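Beta-lactamase OXA-2 (Salmonella typhimurium, PDB 1K38) hydrolyses the beta-lactam ring of penicillins such as oxacillin, as a serine beta-lactamase of class D, and so confers antibiotic resistance. Local coordinates at residues S8-F13 with L236-A241; G21-A26 with A230-I235; K121-G126 with I151-K156; W184-K189 with V210-N215. All blocks are in the same frame, centred on the assembly; numbering follows the deposited sequence.

Contact 1: S8-F13 with L236-A241; sequences SDWRKF and LRSIEA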
loop_
_atom_site.group_PDB
_atom_site.type_symbol
_atom_site.label_atom_id
_atom_site.label_comp_id
_atom_site.label_asym_id
_atom_site.label_seq_id
_atom_site.Cartn_x
_atom_site.Cartn_y
_atom_site.Cartn_z
ATOM N N SER A 8 -0.603 24.326 21.937
ATOM C CA SER A 8 -0.941 24.035 23.324
ATOM C C SER A 8 -2.416 23.686 23.467
ATOM O O SER A 8 -2.811 23.018 24.422
ATOM C CB SER A 8 -0.600 25.231 24.220
ATOM O OG SER A 8 -1.324 26.383 23.826
ATOM N N ASP A 9 -3.223 24.134 22.510
ATOM C CA ASP A 9 -4.653 23.863 22.538
ATOM C C ASP A 9 -4.933 22.378 22.329
ATOM O O ASP A 9 -6.025 21.897 22.640
ATOM C CB ASP A 9 -5.374 24.695 21.472
ATOM C CG ASP A 9 -4.842 24.449 20.079
ATOM O OD1 ASP A 9 -3.634 24.672 19.848
ATOM O OD2 ASP A 9 -5.635 24.039 19.207
ATOM N N TRP A 10 -3.948 21.651 21.807
ATOM C CA TRP A 10 -4.111 20.220 21.590
ATOM C C TRP A 10 -4.132 19.457 22.906
ATOM O O TRP A 10 -4.332 18.245 22.927
ATOM C CB TRP A 10 -3.002 19.678 20.687
ATOM C CG TRP A 10 -3.246 19.960 19.233
ATOM C CD1 TRP A 10 -4.338 20.579 18.689
ATOM C CD2 TRP A 10 -2.390 19.624 18.133
ATOM N NE1 TRP A 10 -4.214 20.649 17.322
ATOM C CE2 TRP A 10 -3.028 20.070 16.954
ATOM C CE3 TRP A 10 -1.143 18.989 18.030
ATOM C CZ2 TRP A 10 -2.462 19.900 15.683
ATOM C CZ3 TRP A 10 -0.581 18.821 16.769
ATOM C CH2 TRP A 10 -1.244 19.277 15.610
ATOM N N ARG A 11 -3.933 20.167 24.010
ATOM C CA ARG A 11 -3.953 19.517 25.310
ATOM C C ARG A 11 -5.326 18.899 25.549
ATOM O O ARG A 11 -5.448 17.903 26.260
ATOM C CB ARG A 11 -3.633 20.520 26.423
ATOM C CG ARG A 11 -3.653 19.908 27.815
ATOM C CD ARG A 11 -2.957 20.800 28.831
ATOM N NE ARG A 11 -1.564 21.036 28.463
ATOM C CZ ARG A 11 -0.671 21.637 29.242
ATOM N NH1 ARG A 11 -1.020 22.069 30.447
ATOM N NH2 ARG A 11 0.574 21.806 28.816
ATOM N N LYS A 12 -6.357 19.479 24.942
ATOM C CA LYS A 12 -7.712 18.965 25.115
ATOM C C LYS A 12 -7.848 17.536 24.612
ATOM O O LYS A 12 -8.642 16.759 25.142
ATOM C CB LYS A 12 -8.729 19.857 24.398
ATOM C CG LYS A 12 -8.622 19.856 22.885
ATOM C CD LYS A 12 -9.737 20.688 22.278
ATOM C CE LYS A 12 -9.615 20.767 20.768
ATOM N NZ LYS A 12 -10.726 21.564 20.175
ATOM N N PHE A 13 -7.079 17.186 23.587
ATOM C CA PHE A 13 -7.134 15.838 23.042
ATOM C C PHE A 13 -6.470 14.847 23.990
ATOM O O PHE A 13 -6.937 13.718 24.143
ATOM C CB PHE A 13 -6.466 15.793 21.667
ATOM C CG PHE A 13 -7.215 16.558 20.610
ATOM C CD1 PHE A 13 -8.491 16.162 20.219
ATOM C CD2 PHE A 13 -6.655 17.687 20.021
ATOM C CE1 PHE A 13 -9.198 16.880 19.258
ATOM C CE2 PHE A 13 -7.351 18.411 19.062
ATOM C CZ PHE A 13 -8.625 18.009 18.677
ATOM N N LEU A 236 -5.621 14.412 13.822
ATOM C CA LEU A 236 -5.592 14.386 12.365
ATOM C C LEU A 236 -6.943 14.817 11.792
ATOM O O LEU A 236 -7.003 15.564 10.817
ATOM C CB LEU A 236 -5.224 12.990 11.858
ATOM C CG LEU A 236 -3.776 12.552 12.101
ATOM C CD1 LEU A 236 -3.552 11.173 11.495
ATOM C CD2 LEU A 236 -2.822 13.570 11.481
ATOM N N ARG A 237 -8.028 14.354 12.402
ATOM C CA ARG A 237 -9.352 14.738 11.928
ATOM C C ARG A 237 -9.564 16.246 12.093
ATOM O O ARG A 237 -10.159 16.890 11.224
ATOM C CB ARG A 237 -10.451 13.979 12.686
ATOM C CG ARG A 237 -10.578 12.498 12.324
ATOM C CD ARG A 237 -11.893 11.912 12.841
ATOM N NE ARG A 237 -11.998 11.963 14.298
ATOM C CZ ARG A 237 -11.483 11.053 15.123
ATOM N NH1 ARG A 237 -10.827 10.004 14.641
ATOM N NH2 ARG A 237 -11.618 11.194 16.435
ATOM N N SER A 238 -9.061 16.813 13.188
ATOM C CA SER A 238 -9.230 18.245 13.438
ATOM C C SER A 238 -8.563 19.119 12.380
ATOM O O SER A 238 -8.966 20.263 12.177
ATOM C CB SER A 238 -8.713 18.621 14.836
ATOM O OG SER A 238 -7.300 18.697 14.885
ATOM N N ILE A 239 -7.538 18.596 11.711
ATOM C CA ILE A 239 -6.878 19.362 10.658
ATOM C C ILE A 239 -7.190 18.758 9.292
ATOM O O ILE A 239 -6.455 18.952 8.323
ATOM C CB ILE A 239 -5.343 19.442 10.860
ATOM C CG1 ILE A 239 -4.713 18.049 10.792
ATOM C CG2 ILE A 239 -5.038 20.097 12.197
ATOM C CD1 ILE A 239 -3.195 18.078 10.850
ATOM N N GLU A 240 -8.294 18.020 9.234
ATOM C CA GLU A 240 -8.756 17.386 8.006
ATOM C C GLU A 240 -7.708 16.509 7.322
ATOM O O GLU A 240 -7.587 16.509 6.096
ATOM C CB GLU A 240 -9.272 18.459 7.035
ATOM C CG GLU A 240 -10.498 19.201 7.557
ATOM C CD GLU A 240 -11.013 20.254 6.589
ATOM O OE1 GLU A 240 -11.157 19.940 5.390
ATOM O OE2 GLU A 240 -11.285 21.390 7.029
ATOM N N ALA A 241 -6.956 15.762 8.125
ATOM C CA ALA A 241 -5.927 14.860 7.611
ATOM C C ALA A 241 -6.461 13.427 7.598
ATOM O O ALA A 241 -5.774 12.494 7.182
ATOM C CB ALA A 241 -4.678 14.947 8.466
HETATM O O HOH W 1 -6.561 21.120 15.670
#
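Phe13 and Trp10 meet Ser238 and Ile239 where the N-terminal turn and helix 11-16 pack beside the end of helix 226-238. The close part is apolar. Phe13 meets Ser238 obliquely, with its ring atom CZ 3.9 Å from Ser238 CB. Its first torsion sets CG opposite the carbonyl carbon (chi1 -68°), which sends the ring out toward the helix end. The Trp10 indole brings an edge to Ile239: the branch methyl CG2 of Ile239 lies near the ring plane, 4.3 Å from Trp10 CZ2. Within the 8-13 segment, Trp10 CD1 sits in plane at the edge of the Phe13 ring and Lys12 CG lies over one of that ring's faces. Both aromatic rings also rest on Ile235, one turn back in the helix.

The other side is looser and wet. Trp10 NE1 and Ser238 OG stay 4.4 Å apart, and a water joins them. It accepts from Trp10 NE1 at 2.9 Å and donates to Ser238 OG at 2.7 Å. Ser238 OG is hydrogen-bonded in turn to the backbone O of Ile235.

The helix ends here in a Schellman motif. Glu240, with positive phi, is the C-prime residue. Ala241 N bonds to Leu236 O at 2.7 Å, and Glu240 N to Arg237 O at 3.0 Å. Arg29 takes the carbonyls of Ile239 and Glu240.

No direct hydrogen bond crosses between the segments. They are joined by light apolar packing and by one water, which takes the indole N-H of the buried Trp10.

Contact 2: G21-A26 with A230-I235; sequences GTIVVA and AIVRAI
Ile23 and Ile235 meet tip to tip between strand 21-27 and helix 226-238. Their CD1 methyls are 3.8 Å apart, and Ile235 CD1 also lies 3.9 Å from the branch methyl CG2 of Ile23. One Ile235 methyl thus touches both arms of Ile23. The Ile23 and Val232 side chains cross obliquely, with Ile23 CD1 4.0 Å from Val232 CG2. Ile23 reaches this far because its chain is fully extended, with chi1 -173° and chi2 175°. Val25 adds a lighter touch, its CG2 being 4.4 Å from Ile235 CG2.

The axes of the short segments come within 10.5 Å and make an angle of 39°. Ile23 and Val25, two residues apart on the strand, both point to the helix. Ile235 and Val232, about one turn apart, answer them.

Around this cluster, Trp10, Phe13 and Phe14 pack directly on the same isoleucines: Phe13 on Ile235, Phe14 on Ile23, and Trp10 on both.

All four touching residues are buried, and no hydrogen bond crosses the contact. Dispersion and exclusion of water therefore hold the C-terminal helix against this face of the central sheet, a packing found throughout the serine beta-lactamase fold.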
loop_
_atom_site.group_PDB
_atom_site.type_symbol
_atom_site.label_atom_id
_atom_site.label_comp_id
_atom_site.label_asym_id
_atom_site.label_seq_id
_atom_site.Cartn_x
_atom_site.Cartn_y
_atom_site.Cartn_z
ATOM N N GLY A 21 1.658 13.071 27.199
ATOM C CA GLY A 21 2.585 12.747 26.137
ATOM C C GLY A 21 2.902 13.909 25.226
ATOM O O GLY A 21 2.737 15.074 25.591
ATOM N N THR A 22 3.356 13.576 24.024
ATOM C CA THR A 22 3.731 14.572 23.031
ATOM C C THR A 22 3.320 14.104 21.644
ATOM O O THR A 22 3.072 12.922 21.423
ATOM C CB THR A 22 5.265 14.787 23.023
ATOM O OG1 THR A 22 5.609 15.837 22.107
ATOM C CG2 THR A 22 5.986 13.502 22.595
ATOM N N ILE A 23 3.207 15.046 20.720
ATOM C CA ILE A 23 2.904 14.709 19.342
ATOM C C ILE A 23 3.465 15.786 18.435
ATOM O O ILE A 23 3.414 16.977 18.749
ATOM C CB ILE A 23 1.381 14.545 19.059
ATOM C CG1 ILE A 23 1.187 14.020 17.631
ATOM C CG2 ILE A 23 0.645 15.875 19.232
ATOM C CD1 ILE A 23 -0.255 13.705 17.271
ATOM N N VAL A 24 4.052 15.341 17.333
ATOM C CA VAL A 24 4.608 16.228 16.322
ATOM C C VAL A 24 3.863 15.878 15.051
ATOM O O VAL A 24 3.698 14.701 14.734
ATOM C CB VAL A 24 6.108 15.967 16.081
ATOM C CG1 VAL A 24 6.625 16.883 14.970
ATOM C CG2 VAL A 24 6.892 16.197 17.357
ATOM N N VAL A 25 3.402 16.896 14.338
ATOM C CA VAL A 25 2.690 16.692 13.089
ATOM C C VAL A 25 3.336 17.571 12.024
ATOM O O VAL A 25 3.462 18.784 12.205
ATOM C CB VAL A 25 1.196 17.075 13.219
ATOM C CG1 VAL A 25 0.516 17.001 11.856
ATOM C CG2 VAL A 25 0.501 16.144 14.207
ATOM N N ALA A 26 3.766 16.958 10.928
ATOM C CA ALA A 26 4.378 17.709 9.840
ATOM C C ALA A 26 3.464 17.553 8.638
ATOM O O ALA A 26 3.406 16.491 8.020
ATOM C CB ALA A 26 5.764 17.168 9.532
ATOM N N ALA A 230 -6.267 6.838 19.332
ATOM C CA ALA A 230 -7.376 7.741 19.620
ATOM C C ALA A 230 -6.953 9.207 19.574
ATOM O O ALA A 230 -7.621 10.034 18.957
ATOM C CB ALA A 230 -7.985 7.411 20.979
ATOM N N ILE A 231 -5.845 9.529 20.231
ATOM C CA ILE A 231 -5.362 10.903 20.255
ATOM C C ILE A 231 -4.908 11.370 18.872
ATOM O O ILE A 231 -5.295 12.444 18.417
ATOM C CB ILE A 231 -4.208 11.056 21.272
ATOM C CG1 ILE A 231 -4.734 10.742 22.677
ATOM C CG2 ILE A 231 -3.637 12.472 21.219
ATOM C CD1 ILE A 231 -3.654 10.589 23.731
ATOM N N VAL A 232 -4.093 10.565 18.195
ATOM C CA VAL A 232 -3.621 10.946 16.871
ATOM C C VAL A 232 -4.764 11.125 15.880
ATOM O O VAL A 232 -4.806 12.111 15.141
ATOM C CB VAL A 232 -2.638 9.904 16.298
ATOM C CG1 VAL A 232 -2.252 10.291 14.871
ATOM C CG2 VAL A 232 -1.397 9.828 17.170
ATOM N N ARG A 233 -5.692 10.176 15.854
ATOM C CA ARG A 233 -6.810 10.275 14.928
ATOM C C ARG A 233 -7.663 11.511 15.189
ATOM O O ARG A 233 -8.114 12.158 14.247
ATOM C CB ARG A 233 -7.669 9.009 14.985
ATOM C CG ARG A 233 -6.998 7.788 14.362
ATOM C CD ARG A 233 -7.874 6.551 14.500
ATOM N NE ARG A 233 -7.252 5.360 13.922
ATOM C CZ ARG A 233 -7.339 5.015 12.641
ATOM N NH1 ARG A 233 -8.029 5.767 11.792
ATOM N NH2 ARG A 233 -6.729 3.918 12.207
ATOM N N ALA A 234 -7.874 11.843 16.461
ATOM C CA ALA A 234 -8.670 13.019 16.807
ATOM C C ALA A 234 -7.981 14.271 16.271
ATOM O O ALA A 234 -8.619 15.146 15.683
ATOM C CB ALA A 234 -8.840 13.122 18.317
ATOM N N ILE A 235 -6.669 14.348 16.473
ATOM C CA ILE A 235 -5.902 15.492 15.998
ATOM C C ILE A 235 -5.877 15.547 14.469
ATOM O O ILE A 235 -6.106 16.605 13.878
ATOM C CB ILE A 235 -4.461 15.454 16.567
ATOM C CG1 ILE A 235 -4.520 15.679 18.083
ATOM C CG2 ILE A 235 -3.586 16.509 15.891
ATOM C CD1 ILE A 235 -3.180 15.595 18.791
#

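Contact 3: K121-G126 with I151-K156; sequences KKIDYG and IAFLRK
Tyr125 begins the YGN motif of class D beta-lactamases and turns a ring edge to the face of Phe153 in helix 147-158. The pair is T-shaped: the ring centroids are 5.4 Å apart and the planes stand at 86°. The CD2-CE2 edge of Tyr125 lies over the Phe153 face near its rim, with Tyr125 CD2 4.1 Å from Phe153 CD1. With CG of Phe153 opposite the backbone N (chi1 169°), the ring projects from the helix toward Tyr125 and Ile123, both on one side of its plane. Ile123 approaches that ring obliquely, its CD1 4.1 Å from Phe153 CE1.

Lys156 bends at chi3 (-70°) and gives a weak hydrogen bond from NZ to the backbone O of Ile123, 3.3 Å long. A water makes a second path between the same two atoms: it donates to Ile123 O at 2.9 Å and accepts from Lys156 NZ at 2.7 Å. Asp124 is the C-prime residue of the Schellman motif that ends helix 113-122. Its OD2 is 5.4 Å from Lys156 NZ, where it may stabilise the positive charge without a salt bridge.

Phe53, close to the predicted acylation residue Ser51, also meets Tyr125 edge-to-face. Pro56 packs on Ile123, Tyr125 and Phe153. The turn beside the active site rests mainly on aromatic and aliphatic contacts; Lys156 adds a polar tie, weak where direct and completed through water.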
loop_
_atom_site.group_PDB
_atom_site.type_symbol
_atom_site.label_atom_id
_atom_site.label_comp_id
_atom_site.label_asym_id
_atom_site.label_seq_id
_atom_site.Cartn_x
_atom_site.Cartn_y
_atom_site.Cartn_z
ATOM N N LYS A 121 24.030 3.827 12.211
ATOM C CA LYS A 121 24.841 5.005 11.948
ATOM C C LYS A 121 24.564 5.573 10.559
ATOM O O LYS A 121 24.506 6.789 10.383
ATOM C CB LYS A 121 26.328 4.664 12.082
ATOM C CG LYS A 121 27.247 5.878 12.034
ATOM C CD LYS A 121 28.718 5.482 12.129
ATOM C CE LYS A 121 29.245 4.925 10.809
ATOM N NZ LYS A 121 28.496 3.727 10.330
ATOM N N LYS A 122 24.377 4.698 9.573
ATOM C CA LYS A 122 24.127 5.166 8.214
ATOM C C LYS A 122 22.792 5.893 8.058
ATOM O O LYS A 122 22.631 6.692 7.139
ATOM C CB LYS A 122 24.233 4.007 7.212
ATOM C CG LYS A 122 23.084 3.017 7.218
ATOM C CD LYS A 122 23.481 1.722 6.511
ATOM C CE LYS A 122 24.045 1.977 5.117
ATOM N NZ LYS A 122 24.604 0.734 4.497
ATOM N N ILE A 123 21.834 5.626 8.945
ATOM C CA ILE A 123 20.555 6.326 8.863
ATOM C C ILE A 123 20.409 7.350 9.986
ATOM O O ILE A 123 19.351 7.950 10.145
ATOM C CB ILE A 123 19.336 5.362 8.896
ATOM C CG1 ILE A 123 19.321 4.548 10.189
ATOM C CG2 ILE A 123 19.372 4.437 7.686
ATOM C CD1 ILE A 123 18.034 3.752 10.384
ATOM N N ASP A 124 21.479 7.543 10.759
ATOM C CA ASP A 124 21.487 8.516 11.852
ATOM C C ASP A 124 20.194 8.423 12.659
ATOM O O ASP A 124 19.507 9.423 12.877
ATOM C CB ASP A 124 21.660 9.921 11.261
ATOM C CG ASP A 124 21.796 10.996 12.319
ATOM O OD1 ASP A 124 22.554 10.786 13.288
ATOM O OD2 ASP A 124 21.154 12.057 12.166
ATOM N N TYR A 125 19.886 7.210 13.113
ATOM C CA TYR A 125 18.662 6.931 13.864
ATOM C C TYR A 125 18.808 7.090 15.380
ATOM O O TYR A 125 19.371 6.231 16.056
ATOM C CB TYR A 125 18.193 5.512 13.514
ATOM C CG TYR A 125 16.832 5.118 14.050
ATOM C CD1 TYR A 125 16.689 4.572 15.323
ATOM C CD2 TYR A 125 15.692 5.244 13.257
ATOM C CE1 TYR A 125 15.442 4.149 15.790
ATOM C CE2 TYR A 125 14.448 4.830 13.712
ATOM C CZ TYR A 125 14.328 4.281 14.975
ATOM O OH TYR A 125 13.097 3.841 15.403
ATOM N N GLY A 126 18.283 8.195 15.904
ATOM C CA GLY A 126 18.368 8.444 17.336
ATOM C C GLY A 126 19.805 8.415 17.823
ATOM O O GLY A 126 20.687 8.980 17.179
ATOM N N ILE A 151 9.966 11.714 13.009
ATOM C CA ILE A 151 9.402 12.440 11.873
ATOM C C ILE A 151 10.453 12.568 10.775
ATOM O O ILE A 151 10.181 12.273 9.614
ATOM C CB ILE A 151 8.933 13.860 12.283
ATOM C CG1 ILE A 151 7.732 13.768 13.235
ATOM C CG2 ILE A 151 8.579 14.668 11.041
ATOM C CD1 ILE A 151 6.437 13.337 12.576
ATOM N N ALA A 152 11.654 12.998 11.147
ATOM C CA ALA A 152 12.726 13.158 10.170
ATOM C C ALA A 152 13.014 11.844 9.452
ATOM O O ALA A 152 13.208 11.825 8.237
ATOM C CB ALA A 152 13.988 13.677 10.853
ATOM N N PHE A 153 13.041 10.747 10.201
ATOM C CA PHE A 153 13.293 9.438 9.619
ATOM C C PHE A 153 12.174 9.033 8.658
ATOM O O PHE A 153 12.437 8.570 7.549
ATOM C CB PHE A 153 13.423 8.383 10.719
ATOM C CG PHE A 153 13.417 6.977 10.201
ATOM C CD1 PHE A 153 14.513 6.476 9.509
ATOM C CD2 PHE A 153 12.294 6.168 10.360
ATOM C CE1 PHE A 153 14.495 5.194 8.980
ATOM C CE2 PHE A 153 12.264 4.882 9.834
ATOM C CZ PHE A 153 13.371 4.394 9.139
ATOM N N LEU A 154 10.926 9.207 9.087
ATOM C CA LEU A 154 9.781 8.843 8.256
ATOM C C LEU A 154 9.738 9.617 6.945
ATOM O O LEU A 154 9.363 9.072 5.907
ATOM C CB LEU A 154 8.477 9.068 9.029
ATOM C CG LEU A 154 8.264 8.142 10.231
ATOM C CD1 LEU A 154 7.080 8.642 11.047
ATOM C CD2 LEU A 154 8.033 6.705 9.759
ATOM N N ARG A 155 10.116 10.891 6.991
ATOM C CA ARG A 155 10.105 11.709 5.784
ATOM C C ARG A 155 11.125 11.197 4.773
ATOM O O ARG A 155 10.875 11.226 3.564
ATOM C CB ARG A 155 10.368 13.173 6.142
ATOM C CG ARG A 155 9.285 13.733 7.039
ATOM C CD ARG A 155 9.568 15.158 7.461
ATOM N NE ARG A 155 9.030 16.134 6.520
ATOM C CZ ARG A 155 8.913 17.428 6.796
ATOM N NH1 ARG A 155 9.301 17.887 7.981
ATOM N NH2 ARG A 155 8.396 18.259 5.902
ATOM N N LYS A 156 12.264 10.711 5.260
ATOM C CA LYS A 156 13.285 10.173 4.364
ATOM C C LYS A 156 12.765 8.899 3.697
ATOM O O LYS A 156 12.940 8.704 2.495
ATOM C CB LYS A 156 14.580 9.895 5.130
ATOM C CG LYS A 156 15.299 11.171 5.560
ATOM C CD LYS A 156 16.665 10.901 6.172
ATOM C CE LYS A 156 16.559 10.234 7.524
ATOM N NZ LYS A 156 17.886 10.231 8.208
HETATM O O HOH W 2 16.876 9.339 10.496
#

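Contact 4: W184-K189 with V210-N215; sequences WILRAK and VFFALN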
loop_
_atom_site.group_PDB
_atom_site.type_symbol
_atom_site.label_atom_id
_atom_site.label_comp_id
_atom_site.label_asym_id
_atom_site.label_seq_id
_atom_site.Cartn_x
_atom_site.Cartn_y
_atom_site.Cartn_z
ATOM N N TRP A 184 -6.744 8.440 -0.024
ATOM C CA TRP A 184 -5.851 8.581 1.125
ATOM C C TRP A 184 -5.334 7.234 1.623
ATOM O O TRP A 184 -6.033 6.223 1.547
ATOM C CB TRP A 184 -6.544 9.330 2.269
ATOM C CG TRP A 184 -7.759 8.657 2.818
ATOM C CD1 TRP A 184 -9.030 8.722 2.322
ATOM C CD2 TRP A 184 -7.817 7.805 3.966
ATOM N NE1 TRP A 184 -9.877 7.963 3.093
ATOM C CE2 TRP A 184 -9.158 7.388 4.108
ATOM C CE3 TRP A 184 -6.865 7.352 4.888
ATOM C CZ2 TRP A 184 -9.573 6.538 5.137
ATOM C CZ3 TRP A 184 -7.275 6.507 5.910
ATOM C CH2 TRP A 184 -8.620 6.107 6.026
ATOM N N ILE A 185 -4.099 7.233 2.117
ATOM C CA ILE A 185 -3.476 6.019 2.632
ATOM C C ILE A 185 -2.789 6.300 3.960
ATOM O O ILE A 185 -1.948 7.193 4.061
ATOM C CB ILE A 185 -2.419 5.455 1.645
ATOM C CG1 ILE A 185 -3.076 5.159 0.294
ATOM C CG2 ILE A 185 -1.808 4.167 2.205
ATOM C CD1 ILE A 185 -2.103 4.731 -0.790
ATOM N N LEU A 186 -3.154 5.532 4.979
ATOM C CA LEU A 186 -2.565 5.686 6.303
ATOM C C LEU A 186 -1.518 4.603 6.501
ATOM O O LEU A 186 -1.835 3.412 6.435
ATOM C CB LEU A 186 -3.646 5.562 7.387
ATOM C CG LEU A 186 -3.174 5.517 8.850
ATOM C CD1 LEU A 186 -2.506 6.835 9.239
ATOM C CD2 LEU A 186 -4.374 5.251 9.758
ATOM N N ARG A 187 -0.272 5.024 6.725
ATOM C CA ARG A 187 0.841 4.103 6.947
ATOM C C ARG A 187 1.372 4.414 8.336
ATOM O O ARG A 187 1.739 5.556 8.622
ATOM C CB ARG A 187 1.947 4.319 5.906
ATOM C CG ARG A 187 1.470 4.289 4.453
ATOM C CD ARG A 187 2.660 4.404 3.504
ATOM N NE ARG A 187 2.258 4.783 2.149
ATOM C CZ ARG A 187 1.989 3.936 1.162
ATOM N NH1 ARG A 187 1.627 4.413 -0.025
ATOM N NH2 ARG A 187 2.088 2.622 1.348
ATOM N N ALA A 188 1.417 3.413 9.207
ATOM C CA ALA A 188 1.887 3.665 10.560
ATOM C C ALA A 188 2.396 2.428 11.277
ATOM O O ALA A 188 2.274 1.308 10.784
ATOM C CB ALA A 188 0.765 4.301 11.365
ATOM N N LYS A 189 2.972 2.649 12.454
ATOM C CA LYS A 189 3.496 1.564 13.274
ATOM C C LYS A 189 3.383 1.924 14.747
ATOM O O LYS A 189 3.777 3.015 15.163
ATOM C CB LYS A 189 4.965 1.295 12.938
ATOM C CG LYS A 189 5.558 0.102 13.685
ATOM C CD LYS A 189 5.066 -1.210 13.090
ATOM C CE LYS A 189 5.219 -2.360 14.074
ATOM N NZ LYS A 189 4.235 -2.244 15.191
ATOM N N VAL A 210 0.847 13.926 5.518
ATOM C CA VAL A 210 0.842 14.500 6.856
ATOM C C VAL A 210 1.504 13.490 7.789
ATOM O O VAL A 210 0.947 12.428 8.057
ATOM C CB VAL A 210 -0.600 14.779 7.331
ATOM C CG1 VAL A 210 -0.583 15.458 8.695
ATOM C CG2 VAL A 210 -1.320 15.652 6.310
ATOM N N PHE A 211 2.697 13.823 8.270
ATOM C CA PHE A 211 3.434 12.927 9.159
ATOM C C PHE A 211 3.101 13.170 10.617
ATOM O O PHE A 211 2.800 14.293 11.011
ATOM C CB PHE A 211 4.940 13.114 8.972
ATOM C CG PHE A 211 5.408 12.848 7.581
ATOM C CD1 PHE A 211 5.292 13.822 6.592
ATOM C CD2 PHE A 211 5.930 11.606 7.242
ATOM C CE1 PHE A 211 5.689 13.559 5.283
ATOM C CE2 PHE A 211 6.329 11.331 5.940
ATOM C CZ PHE A 211 6.206 12.313 4.955
ATOM N N PHE A 212 3.154 12.112 11.418
ATOM C CA PHE A 212 2.889 12.247 12.840
ATOM C C PHE A 212 3.752 11.307 13.657
ATOM O O PHE A 212 4.167 10.239 13.191
ATOM C CB PHE A 212 1.415 11.979 13.169
ATOM C CG PHE A 212 0.964 10.580 12.870
ATOM C CD1 PHE A 212 0.391 10.274 11.642
ATOM C CD2 PHE A 212 1.121 9.565 13.813
ATOM C CE1 PHE A 212 -0.025 8.974 11.353
ATOM C CE2 PHE A 212 0.709 8.259 13.534
ATOM C CZ PHE A 212 0.134 7.965 12.298
ATOM N N ALA A 213 4.035 11.727 14.882
ATOM C CA ALA A 213 4.815 10.926 15.803
ATOM C C ALA A 213 4.341 11.297 17.196
ATOM O O ALA A 213 4.542 12.424 17.655
ATOM C CB ALA A 213 6.309 11.208 15.645
ATOM N N LEU A 214 3.677 10.349 17.845
ATOM C CA LEU A 214 3.165 10.554 19.189
ATOM C C LEU A 214 3.675 9.508 20.152
ATOM O O LEU A 214 3.877 8.359 19.777
ATOM C CB LEU A 214 1.625 10.488 19.200
ATOM C CG LEU A 214 0.921 10.326 20.568
ATOM C CD1 LEU A 214 -0.444 10.979 20.513
ATOM C CD2 LEU A 214 0.783 8.842 20.949
ATOM N N ASN A 215 3.935 9.924 21.385
ATOM C CA ASN A 215 4.278 8.960 22.414
ATOM C C ASN A 215 3.602 9.437 23.685
ATOM O O ASN A 215 3.381 10.637 23.875
ATOM C CB ASN A 215 5.801 8.708 22.587
ATOM C CG ASN A 215 6.583 9.907 23.079
ATOM O OD1 ASN A 215 6.330 10.450 24.156
ATOM N ND2 ASN A 215 7.580 10.306 22.297
#
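The two segments run in the same direction but are not sheet neighbours, because strand 196-205 lies between them and is antiparallel to both; Ala188 and Phe212 make one of the nearest pairs, with CA atoms 8.9 Å apart. No hydrogen bond joins the segments. Instead the Phe212 side chain bridges the gap.

Its ring has two partners on the other strand. Leu186 comes in at the ring edge, near its plane, with CD1 3.9 Å from Phe212 CE1 and 4.2 Å from Phe212 CZ. The two side chains cross at about a right angle. Ala188 CB reaches Phe212 CZ at 3.8 Å, obliquely. Phe212 holds CG between its backbone N and carbonyl carbon (chi1 64°), and this rotation leans the ring over toward strand 184-192. Leu186 makes up its share of the distance by setting CG opposite its own backbone N (chi1 172°).

Next to Ala188 is Lys189, which probably contributes to substrate binding as in related enzymes and is the first residue of the KTG motif. The Lys189 side chain runs off from the Phe212 ring, and NZ is hydrogen-bonded to Ser99 OG.

All three touching residues are buried. Trp199 of the intervening strand packs on Ala188 and meets the Phe212 ring. Helix 226-238 lies over the same group, placing Val232 on Phe212 and Arg233 on Leu186, so the bridge across strand 196-205 is enclosed between sheet and helix.

How the contacts relate
Contacts 2, 3 and 4 are buried, whereas contact 1 lies farther out and is partly exposed. Helix 226-238 serves both contact 1 and contact 2, and residues of 8-13 touch both segments of contact 2, so these two form one continuous layer. Contact 4 adjoins that layer through strand 208-217, the sheet neighbour of strand 21-27. Contact 3 joins the end of helix 113-122 to helix 147-158, whose Ile151 touches both strands. Contacts 2 and 4 have purely apolar links between their segments. Contacts 1 and 3 lie at Schellman helix ends, each with a bridging water. Contact 3 adds a T-shaped ring pair and a weak direct lysine bond; contact 1 has no direct bond.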